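Local coordinates for protein involved in catabolism of external DNA (PDB 2OO3), which probably methylates the N6 atom of adenine 2030 in 23S ribosomal RNA, using S-adenosyl-L-methionine as methyl donor, at residues Thr42-Asp50 / Thr124-Leu132; Met213-Glu224 / Cys238-Phe249. One frame throughout, in Å; residues are numbered along the deposited sequence. Where two conformers were deposited one is given.

Interaction 1: Thr42-Asp50 / Thr124-Leu132; sequences THSGRGIYD and TEYNFLLKL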
loop_
_atom_site.group_PDB
_atom_site.type_symbol
_atom_site.label_atom_id
_atom_site.label_comp_id
_atom_site.label_asym_id
_atom_site.label_seq_id
_atom_site.Cartn_x
_atom_site.Cartn_y
_atom_site.Cartn_z
ATOM N N THR A 42 5.061 0.704 -8.460
ATOM C CA THR A 42 5.943 1.775 -8.954
ATOM C C THR A 42 7.197 1.943 -8.055
ATOM O O THR A 42 8.242 2.386 -8.511
ATOM C CB THR A 42 5.156 3.134 -9.006
ATOM O OG1 THR A 42 4.457 3.305 -7.765
ATOM C CG2 THR A 42 4.083 3.156 -10.119
ATOM N N HIS A 43 7.093 1.612 -6.771
ATOM C CA HIS A 43 8.200 1.823 -5.825
ATOM C C HIS A 43 8.293 0.560 -4.949
ATOM O O HIS A 43 7.786 0.555 -3.794
ATOM C CB HIS A 43 7.936 3.019 -4.888
ATOM C CG HIS A 43 7.757 4.349 -5.560
ATOM N ND1 HIS A 43 6.587 4.717 -6.189
ATOM C CD2 HIS A 43 8.575 5.430 -5.630
ATOM C CE1 HIS A 43 6.703 5.957 -6.651
ATOM N NE2 HIS A 43 7.905 6.409 -6.335
ATOM N N SER A 44 8.902 -0.512 -5.455
ATOM C CA SER A 44 8.878 -1.795 -4.746
ATOM C C SER A 44 9.808 -1.948 -3.532
ATOM O O SER A 44 9.583 -2.825 -2.692
ATOM C CB SER A 44 9.138 -2.940 -5.727
ATOM O OG SER A 44 8.209 -2.861 -6.781
ATOM N N GLY A 45 10.862 -1.143 -3.462
ATOM C CA GLY A 45 11.850 -1.248 -2.397
ATOM C C GLY A 45 12.599 -2.577 -2.437
ATOM O O GLY A 45 12.723 -3.199 -3.483
ATOM N N ARG A 46 13.099 -3.043 -1.303
ATOM C CA ARG A 46 13.909 -4.261 -1.318
ATOM C C ARG A 46 13.078 -5.519 -1.077
ATOM O O ARG A 46 13.581 -6.632 -1.242
ATOM C CB ARG A 46 15.053 -4.154 -0.317
ATOM C CG ARG A 46 14.596 -3.999 1.098
ATOM C CD ARG A 46 15.765 -4.029 2.081
ATOM N NE ARG A 46 16.763 -2.992 1.818
ATOM C CZ ARG A 46 17.988 -2.989 2.345
ATOM N NH1 ARG A 46 18.367 -3.976 3.165
ATOM N NH2 ARG A 46 18.835 -2.008 2.052
ATOM N N GLY A 47 11.813 -5.363 -0.699
ATOM C CA GLY A 47 10.877 -6.516 -0.662
ATOM C C GLY A 47 10.708 -7.220 0.688
ATOM O O GLY A 47 9.654 -7.720 0.978
ATOM N N ILE A 48 11.777 -7.331 1.464
ATOM C CA ILE A 48 11.751 -7.887 2.818
ATOM C C ILE A 48 12.683 -7.022 3.682
ATOM O O ILE A 48 13.663 -6.457 3.184
ATOM C CB ILE A 48 12.160 -9.415 2.892
ATOM C CG1 ILE A 48 13.645 -9.624 2.538
ATOM C CG2 ILE A 48 11.275 -10.283 1.968
ATOM C CD1 ILE A 48 14.133 -11.131 2.550
ATOM N N TYR A 49 12.356 -6.907 4.963
ATOM C CA TYR A 49 13.054 -5.988 5.883
ATOM C C TYR A 49 13.472 -6.729 7.124
ATOM O O TYR A 49 12.631 -7.338 7.812
ATOM C CB TYR A 49 12.152 -4.768 6.218
ATOM C CG TYR A 49 11.841 -4.031 4.936
ATOM C CD1 TYR A 49 12.703 -3.030 4.460
ATOM C CD2 TYR A 49 10.754 -4.389 4.150
ATOM C CE1 TYR A 49 12.474 -2.388 3.267
ATOM C CE2 TYR A 49 10.511 -3.749 2.937
ATOM C CZ TYR A 49 11.391 -2.747 2.505
ATOM O OH TYR A 49 11.190 -2.118 1.303
ATOM N N ASP A 50 14.784 -6.720 7.374
ATOM C CA ASP A 50 15.378 -7.311 8.547
ATOM C C ASP A 50 15.258 -6.286 9.650
ATOM O O ASP A 50 15.861 -5.215 9.575
ATOM C CB ASP A 50 16.844 -7.614 8.258
ATOM C CG ASP A 50 17.585 -8.265 9.448
ATOM O OD1 ASP A 50 17.045 -8.374 10.571
ATOM O OD2 ASP A 50 18.753 -8.666 9.227
ATOM N N THR A 124 20.948 -0.694 -4.809
ATOM C CA THR A 124 21.067 -1.628 -3.682
ATOM C C THR A 124 19.728 -2.294 -3.381
ATOM O O THR A 124 19.671 -3.522 -3.181
ATOM C CB THR A 124 21.597 -0.939 -2.401
ATOM O OG1 THR A 124 22.875 -0.360 -2.690
ATOM C CG2 THR A 124 21.765 -1.964 -1.273
ATOM N N GLU A 125 18.670 -1.483 -3.334
ATOM C CA GLU A 125 17.328 -1.978 -3.062
ATOM C C GLU A 125 16.889 -2.961 -4.159
ATOM O O GLU A 125 16.387 -4.058 -3.879
ATOM C CB GLU A 125 16.331 -0.819 -2.964
ATOM C CG GLU A 125 16.673 0.179 -1.845
ATOM C CD GLU A 125 17.044 -0.536 -0.557
ATOM O OE1 GLU A 125 16.135 -1.075 0.105
ATOM O OE2 GLU A 125 18.257 -0.607 -0.235
ATOM N N TYR A 126 17.099 -2.557 -5.405
ATOM C CA TYR A 126 16.797 -3.416 -6.542
ATOM C C TYR A 126 17.529 -4.756 -6.445
ATOM O O TYR A 126 16.934 -5.816 -6.691
ATOM C CB TYR A 126 17.118 -2.695 -7.853
ATOM C CG TYR A 126 17.217 -3.631 -9.036
ATOM C CD1 TYR A 126 16.060 -4.073 -9.704
ATOM C CD2 TYR A 126 18.460 -4.067 -9.495
ATOM C CE1 TYR A 126 16.163 -4.955 -10.821
ATOM C CE2 TYR A 126 18.569 -4.921 -10.571
ATOM C CZ TYR A 126 17.412 -5.359 -11.231
ATOM O OH TYR A 126 17.552 -6.223 -12.296
ATOM N N ASN A 127 18.819 -4.721 -6.083
ATOM C CA ASN A 127 19.579 -5.959 -5.979
ATOM C C ASN A 127 19.035 -6.894 -4.908
ATOM O O ASN A 127 19.093 -8.109 -5.086
ATOM C CB ASN A 127 21.090 -5.715 -5.758
ATOM C CG ASN A 127 21.815 -5.221 -7.028
ATOM O OD1 ASN A 127 22.576 -4.261 -6.957
ATOM N ND2 ASN A 127 21.585 -5.864 -8.174
ATOM N N PHE A 128 18.489 -6.338 -3.822
ATOM C CA PHE A 128 17.852 -7.167 -2.792
ATOM C C PHE A 128 16.528 -7.716 -3.273
ATOM O O PHE A 128 16.180 -8.831 -2.977
ATOM C CB PHE A 128 17.602 -6.384 -1.504
ATOM C CG PHE A 128 18.787 -6.291 -0.597
ATOM C CD1 PHE A 128 19.211 -7.397 0.142
ATOM C CD2 PHE A 128 19.445 -5.073 -0.418
ATOM C CE1 PHE A 128 20.314 -7.292 1.003
ATOM C CE2 PHE A 128 20.549 -4.954 0.443
ATOM C CZ PHE A 128 20.986 -6.068 1.150
ATOM N N LEU A 129 15.787 -6.917 -4.025
ATOM C CA LEU A 129 14.490 -7.341 -4.577
ATOM C C LEU A 129 14.624 -8.532 -5.551
ATOM O O LEU A 129 13.710 -9.355 -5.686
ATOM C CB LEU A 129 13.854 -6.154 -5.302
ATOM C CG LEU A 129 12.392 -6.272 -5.756
ATOM C CD1 LEU A 129 11.467 -6.466 -4.552
ATOM C CD2 LEU A 129 12.066 -4.998 -6.489
ATOM N N LEU A 130 15.780 -8.639 -6.205
ATOM C CA LEU A 130 16.056 -9.791 -7.074
ATOM C C LEU A 130 16.115 -11.109 -6.309
ATOM O O LEU A 130 16.073 -12.176 -6.926
ATOM C CB LEU A 130 17.396 -9.601 -7.840
ATOM C CG LEU A 130 17.424 -8.497 -8.883
ATOM C CD1 LEU A 130 18.851 -8.296 -9.429
ATOM C CD2 LEU A 130 16.425 -8.794 -10.026
ATOM N N LYS A 131 16.227 -11.039 -4.979
ATOM C CA LYS A 131 16.318 -12.229 -4.134
ATOM C C LYS A 131 14.965 -12.713 -3.550
ATOM O O LYS A 131 14.917 -13.707 -2.865
ATOM C CB LYS A 131 17.280 -11.940 -2.977
ATOM C CG LYS A 131 18.725 -11.516 -3.408
ATOM C CD LYS A 131 19.372 -12.691 -4.105
ATOM C CE LYS A 131 20.917 -12.771 -3.963
ATOM N NZ LYS A 131 21.427 -14.053 -4.640
ATOM N N LEU A 132 13.884 -11.985 -3.778
ATOM C CA LEU A 132 12.551 -12.424 -3.300
ATOM C C LEU A 132 12.128 -13.741 -3.911
ATOM O O LEU A 132 12.307 -13.917 -5.127
ATOM C CB LEU A 132 11.498 -11.386 -3.653
ATOM C CG LEU A 132 11.412 -10.174 -2.701
ATOM C CD1 LEU A 132 10.110 -10.304 -1.948
ATOM C CD2 LEU A 132 12.647 -9.949 -1.736
HETATM O O HOH W 1 13.579 -0.365 0.202
#
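Arg46 and Glu125 mark the closest backbone approach, CA to CA 4.5 Å, where the loop of 42-50 runs over the helix of 124-132. No backbone hydrogen bond joins the two segments. Instead Arg46 CA and Glu125 O make a CA-H...O contact of 3.6 Å.

Arg46 grips the Glu125 carboxylate side-on with two nitrogens. Arg46 NE meets Glu125 OE1 at 2.6 Å, almost straight and in the guanidinium plane. Arg46 NH2 reaches the syn lone pair of Glu125 OE2 at 2.7 Å. The two planes are 28° apart. Glu125 bends at chi2 (-45°), which folds its carboxylate back toward the arginine. Water 1 donates a further hydrogen bond to Glu125 OE1 and also binds Tyr49 OH. Phe128 lies against one face of the guanidinium, its ring tilted 23° to it, in an off-centre cation-pi stack. Arg46 NH1 sits 3.6 Å from Phe128 CE2, toward the ring rim. This pairing and stacking together fix the rotation of the guanidinium. Leu129 CD2 packs against Ser44 CB and Gly45 O, a buried oxygen with no polar partner. Leu132 CD2 lies 4.0 Å from Ile48 CG2.

Gly45 N hydrogen-bonds Glu120 OE1; Glu120 and His43 are both predicted to bind S-adenosyl-L-methionine. The loop follows strand 38-41 of the Rossmann-like sheet. Leu129 and Leu132 also touch helix 102-109, and Leu129 reaches strand 139-142.

Interaction 2: Met213-Glu224 / Cys238-Phe249; sequences MREISSKSVRIE and CGLWIINPPYTF. With SO4 (sulfate ion), chain C.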
loop_
_atom_site.group_PDB
_atom_site.type_symbol
_atom_site.label_atom_id
_atom_site.label_comp_id
_atom_site.label_asym_id
_atom_site.label_seq_id
_atom_site.Cartn_x
_atom_site.Cartn_y
_atom_site.Cartn_z
ATOM N N MET A 213 -5.617 14.664 -7.054
ATOM C CA MET A 213 -6.188 13.304 -7.075
ATOM C C MET A 213 -7.704 13.363 -7.313
ATOM O O MET A 213 -8.268 12.566 -8.082
ATOM C CB MET A 213 -5.902 12.548 -5.759
ATOM C CG MET A 213 -4.428 12.141 -5.579
ATOM S SD MET A 213 -3.620 11.224 -6.977
ATOM C CE MET A 213 -4.803 9.856 -7.224
ATOM N N ARG A 214 -8.355 14.333 -6.673
ATOM C CA ARG A 214 -9.810 14.450 -6.776
ATOM C C ARG A 214 -10.263 14.721 -8.202
ATOM O O ARG A 214 -11.285 14.202 -8.625
ATOM C CB ARG A 214 -10.345 15.489 -5.797
ATOM C CG ARG A 214 -11.775 15.262 -5.383
ATOM C CD ARG A 214 -12.031 15.635 -3.883
ATOM N NE ARG A 214 -11.292 16.820 -3.463
ATOM C CZ ARG A 214 -10.419 16.869 -2.450
ATOM N NH1 ARG A 214 -10.195 15.797 -1.683
ATOM N NH2 ARG A 214 -9.795 18.022 -2.176
ATOM N N GLU A 215 -9.474 15.465 -8.964
ATOM C CA GLU A 215 -9.810 15.773 -10.359
ATOM C C GLU A 215 -9.826 14.582 -11.335
ATOM O O GLU A 215 -10.462 14.652 -12.395
ATOM C CB GLU A 215 -8.880 16.879 -10.871
ATOM C CG GLU A 215 -9.065 18.200 -10.082
ATOM C CD GLU A 215 -8.002 19.250 -10.391
ATOM O OE1 GLU A 215 -7.116 18.997 -11.252
ATOM O OE2 GLU A 215 -8.039 20.329 -9.757
ATOM N N ILE A 216 -9.131 13.498 -10.986
ATOM C CA ILE A 216 -8.945 12.369 -11.899
ATOM C C ILE A 216 -10.244 11.574 -12.106
ATOM O O ILE A 216 -10.625 11.249 -13.243
ATOM C CB ILE A 216 -7.807 11.462 -11.409
ATOM C CG1 ILE A 216 -6.500 12.271 -11.357
ATOM C CG2 ILE A 216 -7.659 10.205 -12.315
ATOM C CD1 ILE A 216 -5.318 11.510 -10.734
ATOM N N SER A 217 -10.931 11.298 -11.003
ATOM C CA SER A 217 -12.103 10.459 -11.003
ATOM C C SER A 217 -12.885 10.643 -9.722
ATOM O O SER A 217 -12.324 10.850 -8.644
ATOM C CB SER A 217 -11.701 8.976 -11.167
ATOM O OG SER A 217 -12.847 8.155 -11.106
ATOM N N SER A 218 -14.197 10.573 -9.858
ATOM C CA SER A 218 -15.113 10.631 -8.740
ATOM C C SER A 218 -15.449 9.237 -8.214
ATOM O O SER A 218 -16.169 9.094 -7.202
ATOM C CB SER A 218 -16.408 11.272 -9.215
ATOM O OG SER A 218 -16.836 10.553 -10.356
ATOM N N LYS A 219 -14.962 8.193 -8.877
ATOM C CA LYS A 219 -15.208 6.843 -8.338
ATOM C C LYS A 219 -13.998 6.542 -7.464
ATOM O O LYS A 219 -13.069 5.814 -7.878
ATOM C CB LYS A 219 -15.320 5.782 -9.437
ATOM C CG LYS A 219 -16.538 5.915 -10.359
ATOM C CD LYS A 219 -16.635 4.671 -11.258
ATOM C CE LYS A 219 -16.879 5.038 -12.698
ATOM N NZ LYS A 219 -15.635 5.486 -13.389
ATOM N N SER A 220 -13.989 7.128 -6.273
ATOM C CA SER A 220 -12.761 7.163 -5.471
ATOM C C SER A 220 -13.103 7.017 -3.992
ATOM O O SER A 220 -14.239 7.306 -3.570
ATOM C CB SER A 220 -12.070 8.514 -5.699
ATOM O OG SER A 220 -12.874 9.567 -5.164
ATOM N N VAL A 221 -12.148 6.540 -3.207
ATOM C CA VAL A 221 -12.272 6.608 -1.765
ATOM C C VAL A 221 -10.935 7.074 -1.205
ATOM O O VAL A 221 -9.851 6.715 -1.726
ATOM C CB VAL A 221 -12.827 5.285 -1.123
ATOM C CG1 VAL A 221 -11.866 4.088 -1.330
ATOM C CG2 VAL A 221 -13.073 5.472 0.364
ATOM N N ARG A 222 -11.011 7.922 -0.188
ATOM C CA ARG A 222 -9.829 8.382 0.504
ATOM C C ARG A 222 -9.928 7.859 1.923
ATOM O O ARG A 222 -10.992 7.979 2.536
ATOM C CB ARG A 222 -9.806 9.915 0.497
ATOM C CG ARG A 222 -9.073 10.468 1.695
ATOM C CD ARG A 222 -8.611 11.868 1.494
ATOM N NE ARG A 222 -9.639 12.867 1.677
ATOM C CZ ARG A 222 -9.512 13.941 2.477
ATOM N NH1 ARG A 222 -8.412 14.157 3.208
ATOM N NH2 ARG A 222 -10.500 14.815 2.546
ATOM N N ILE A 223 -8.867 7.220 2.422
ATOM C CA ILE A 223 -8.827 6.779 3.804
ATOM C C ILE A 223 -7.603 7.403 4.493
ATOM O O ILE A 223 -6.552 7.595 3.863
ATOM C CB ILE A 223 -8.836 5.239 3.895
ATOM C CG1 ILE A 223 -7.541 4.659 3.312
ATOM C CG2 ILE A 223 -10.082 4.687 3.152
ATOM C CD1 ILE A 223 -7.349 3.128 3.585
ATOM N N GLU A 224 -7.749 7.797 5.760
ATOM C CA GLU A 224 -6.616 8.386 6.469
ATOM C C GLU A 224 -6.629 7.900 7.899
ATOM O O GLU A 224 -7.677 7.565 8.423
ATOM C CB GLU A 224 -6.642 9.924 6.441
ATOM C CG GLU A 224 -6.514 10.506 5.054
ATOM C CD GLU A 224 -6.327 12.026 5.040
ATOM O OE1 GLU A 224 -6.398 12.656 6.131
ATOM O OE2 GLU A 224 -6.132 12.571 3.937
ATOM N N CYS A 238 -1.255 9.449 7.834
ATOM C CA CYS A 238 -1.048 9.110 6.428
ATOM C C CYS A 238 -2.373 8.674 5.829
ATOM O O CYS A 238 -3.376 8.529 6.547
ATOM C CB CYS A 238 -0.011 7.967 6.337
ATOM S SG CYS A 238 -0.661 6.391 6.910
ATOM N N GLY A 239 -2.392 8.444 4.529
ATOM C CA GLY A 239 -3.642 8.020 3.897
ATOM C C GLY A 239 -3.429 7.226 2.650
ATOM O O GLY A 239 -2.277 7.060 2.199
ATOM N N LEU A 240 -4.523 6.690 2.115
ATOM C CA LEU A 240 -4.494 6.118 0.747
ATOM C C LEU A 240 -5.683 6.618 -0.069
ATOM O O LEU A 240 -6.772 6.830 0.461
ATOM C CB LEU A 240 -4.408 4.572 0.745
ATOM C CG LEU A 240 -3.172 3.988 1.467
ATOM C CD1 LEU A 240 -3.530 3.481 2.876
ATOM C CD2 LEU A 240 -2.569 2.853 0.670
ATOM N N TRP A 241 -5.425 6.855 -1.348
ATOM C CA TRP A 241 -6.427 7.293 -2.292
ATOM C C TRP A 241 -6.614 6.152 -3.287
ATOM O O TRP A 241 -5.643 5.700 -3.897
ATOM C CB TRP A 241 -5.962 8.573 -3.001
ATOM C CG TRP A 241 -7.062 9.134 -3.874
ATOM C CD1 TRP A 241 -7.499 8.640 -5.066
ATOM C CD2 TRP A 241 -7.872 10.266 -3.587
ATOM N NE1 TRP A 241 -8.533 9.406 -5.558
ATOM C CE2 TRP A 241 -8.786 10.410 -4.658
ATOM C CE3 TRP A 241 -7.919 11.184 -2.519
ATOM C CZ2 TRP A 241 -9.749 11.439 -4.699
ATOM C CZ3 TRP A 241 -8.888 12.228 -2.567
ATOM C CH2 TRP A 241 -9.791 12.322 -3.641
ATOM N N ILE A 242 -7.847 5.662 -3.416
ATOM C CA ILE A 242 -8.114 4.508 -4.272
ATOM C C ILE A 242 -9.122 4.905 -5.327
ATOM O O ILE A 242 -10.169 5.466 -5.002
ATOM C CB ILE A 242 -8.612 3.250 -3.456
ATOM C CG1 ILE A 242 -7.538 2.827 -2.436
ATOM C CG2 ILE A 242 -8.903 2.084 -4.408
ATOM C CD1 ILE A 242 -8.008 1.980 -1.308
ATOM N N ILE A 243 -8.753 4.687 -6.581
ATOM C CA ILE A 243 -9.659 4.853 -7.715
ATOM C C ILE A 243 -10.185 3.483 -8.123
ATOM O O ILE A 243 -9.420 2.518 -8.239
ATOM C CB ILE A 243 -8.945 5.488 -8.905
ATOM C CG1 ILE A 243 -8.391 6.872 -8.493
ATOM C CG2 ILE A 243 -9.900 5.617 -10.137
ATOM C CD1 ILE A 243 -7.404 7.516 -9.531
ATOM N N ASN A 244 -11.495 3.417 -8.321
ATOM C CA ASN A 244 -12.215 2.179 -8.595
ATOM C C ASN A 244 -12.134 1.192 -7.436
ATOM O O ASN A 244 -11.796 0.022 -7.624
ATOM C CB ASN A 244 -11.732 1.599 -9.929
ATOM C CG ASN A 244 -12.095 2.521 -11.101
ATOM O OD1 ASN A 244 -13.174 3.139 -11.110
ATOM N ND2 ASN A 244 -11.203 2.630 -12.074
ATOM N N PRO A 245 -12.439 1.665 -6.210
ATOM C CA PRO A 245 -12.314 0.707 -5.131
ATOM C C PRO A 245 -13.378 -0.401 -5.229
ATOM O O PRO A 245 -14.471 -0.177 -5.801
ATOM C CB PRO A 245 -12.531 1.556 -3.876
ATOM C CG PRO A 245 -13.429 2.690 -4.346
ATOM C CD PRO A 245 -12.896 2.993 -5.740
ATOM N N PRO A 246 -13.059 -1.591 -4.691
ATOM C CA PRO A 246 -13.965 -2.725 -4.753
ATOM C C PRO A 246 -15.215 -2.508 -3.957
ATOM O O PRO A 246 -15.241 -1.727 -2.968
ATOM C CB PRO A 246 -13.167 -3.851 -4.114
ATOM C CG PRO A 246 -11.691 -3.404 -4.259
ATOM C CD PRO A 246 -11.811 -1.938 -3.993
ATOM N N TYR A 247 -16.259 -3.136 -4.481
ATOM C CA TYR A 247 -17.420 -3.562 -3.742
ATOM C C TYR A 247 -17.105 -4.054 -2.327
ATOM O O TYR A 247 -16.401 -5.081 -2.129
ATOM C CB TYR A 247 -18.090 -4.722 -4.510
ATOM C CG TYR A 247 -19.519 -4.998 -4.084
ATOM C CD1 TYR A 247 -20.477 -3.968 -4.063
ATOM C CD2 TYR A 247 -19.916 -6.291 -3.694
ATOM C CE1 TYR A 247 -21.806 -4.220 -3.664
ATOM C CE2 TYR A 247 -21.230 -6.554 -3.297
ATOM C CZ TYR A 247 -22.166 -5.516 -3.285
ATOM O OH TYR A 247 -23.463 -5.784 -2.907
ATOM N N THR A 248 -17.651 -3.326 -1.366
ATOM C CA THR A 248 -17.592 -3.641 0.057
ATOM C C THR A 248 -16.326 -3.127 0.753
ATOM O O THR A 248 -16.219 -3.213 1.980
ATOM C CB THR A 248 -17.789 -5.156 0.380
ATOM O OG1 THR A 248 -16.586 -5.870 0.050
ATOM C CG2 THR A 248 -19.010 -5.756 -0.368
ATOM N N PHE A 249 -15.378 -2.580 -0.009
ATOM C CA PHE A 249 -14.111 -2.119 0.575
ATOM C C PHE A 249 -14.286 -0.966 1.584
ATOM O O PHE A 249 -13.659 -0.985 2.628
ATOM C CB PHE A 249 -13.117 -1.718 -0.539
ATOM C CG PHE A 249 -11.841 -1.135 -0.020
ATOM C CD1 PHE A 249 -10.808 -1.965 0.402
ATOM C CD2 PHE A 249 -11.687 0.243 0.079
ATOM C CE1 PHE A 249 -9.612 -1.422 0.891
ATOM C CE2 PHE A 249 -10.522 0.797 0.583
ATOM C CZ PHE A 249 -9.480 -0.043 1.004
HETATM S S SO4 C . -15.471 9.416 -13.422
HETATM O O1 SO4 C . -15.079 8.255 -12.631
HETATM O O2 SO4 C . -14.478 9.614 -14.478
HETATM O O3 SO4 C . -16.780 9.149 -14.014
HETATM O O4 SO4 C . -15.518 10.626 -12.610
HETATM O O HOH W 2 -9.657 10.205 -8.018
HETATM O O HOH W 3 -13.170 5.703 -12.448
#
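Strands 220-224 and 238-243 pair antiparallel, their axes 4.6 Å apart, with Val221-Ile242 and Ile223-Leu240 as the hydrogen-bonded pairs. Asn244 N extends the ladder with a bond of 2.9 Å to Lys219 O.

Trp241 gives the largest single share of the contact. With CG anti to the backbone N (chi1 -173°), its indole extends toward Met213 and Arg214. Met213 CB sits over the face of the five-membered ring, 3.8 Å from its centroid, a CH-pi contact. Met213 bends so that CE comes back to Trp241 CD1 at 3.7 Å, while SD makes a more distant Met-aromatic contact above the same face. Arg214 crosses the benzene end of the indole at about a right angle. Arg222 CB packs by CE3. Water 2 accepts from Trp241 NE1 at 2.8 Å and donates to Met213 O and Ser217 O, tying the indole to the backbone of both residues. Ile243 CD1 meets Ile216 CG2 beside it. On the other face of the sheet Val221 CG1 touches Pro245 CB at 3.7 Å and the edge of the Phe249 ring. Ile223 CD1 meets Leu240 CD1 there as well.

Ser217 OG accepts from Lys219 N in an ST turn. A sulfate, probably from the crystallisation liquor, is held by Ser217 OG, Ser218 N and OG, Lys219 NZ and Lys278 NZ. Water 3 links this site to Asn244 OD1, while Asn244 ND2 bonds Gly192 O and Ser190 O.

Arg222 NH1 makes a salt bridge to Glu224 OE2 at 2.9 Å and Arg222 NH2 one to Glu274; Glu224 OE2 is also hydrogen-bonded to Tyr198 OH. This beta hairpin is flanked in the main sheet by strands 193-200 and 270-275. Helix 174-188 covers Met213 and Ile243, and helix 14-30 touches Ile223.

Overall arrangement
The chain reaches interaction 1 first. It joins the loop after strand 38-41 to helix 123-129, closing a loop of 73 residues that includes helices 66-71, 81-90 and 102-109. Interaction 2 follows in series, with no nesting or crossing. It closes a much shorter loop of 13 residues, that of the hairpin 220-226 and 237-243, and also ties in the end of helix 203-216. The two contacts lie on opposite sides of the chain's centre, with their own centres about 27 Å apart. Interaction 1 lies beside the parallel strands of the main sheet, near the predicted cofactor site. Interaction 2 is within that sheet and pairs two neighbouring strands of its antiparallel part.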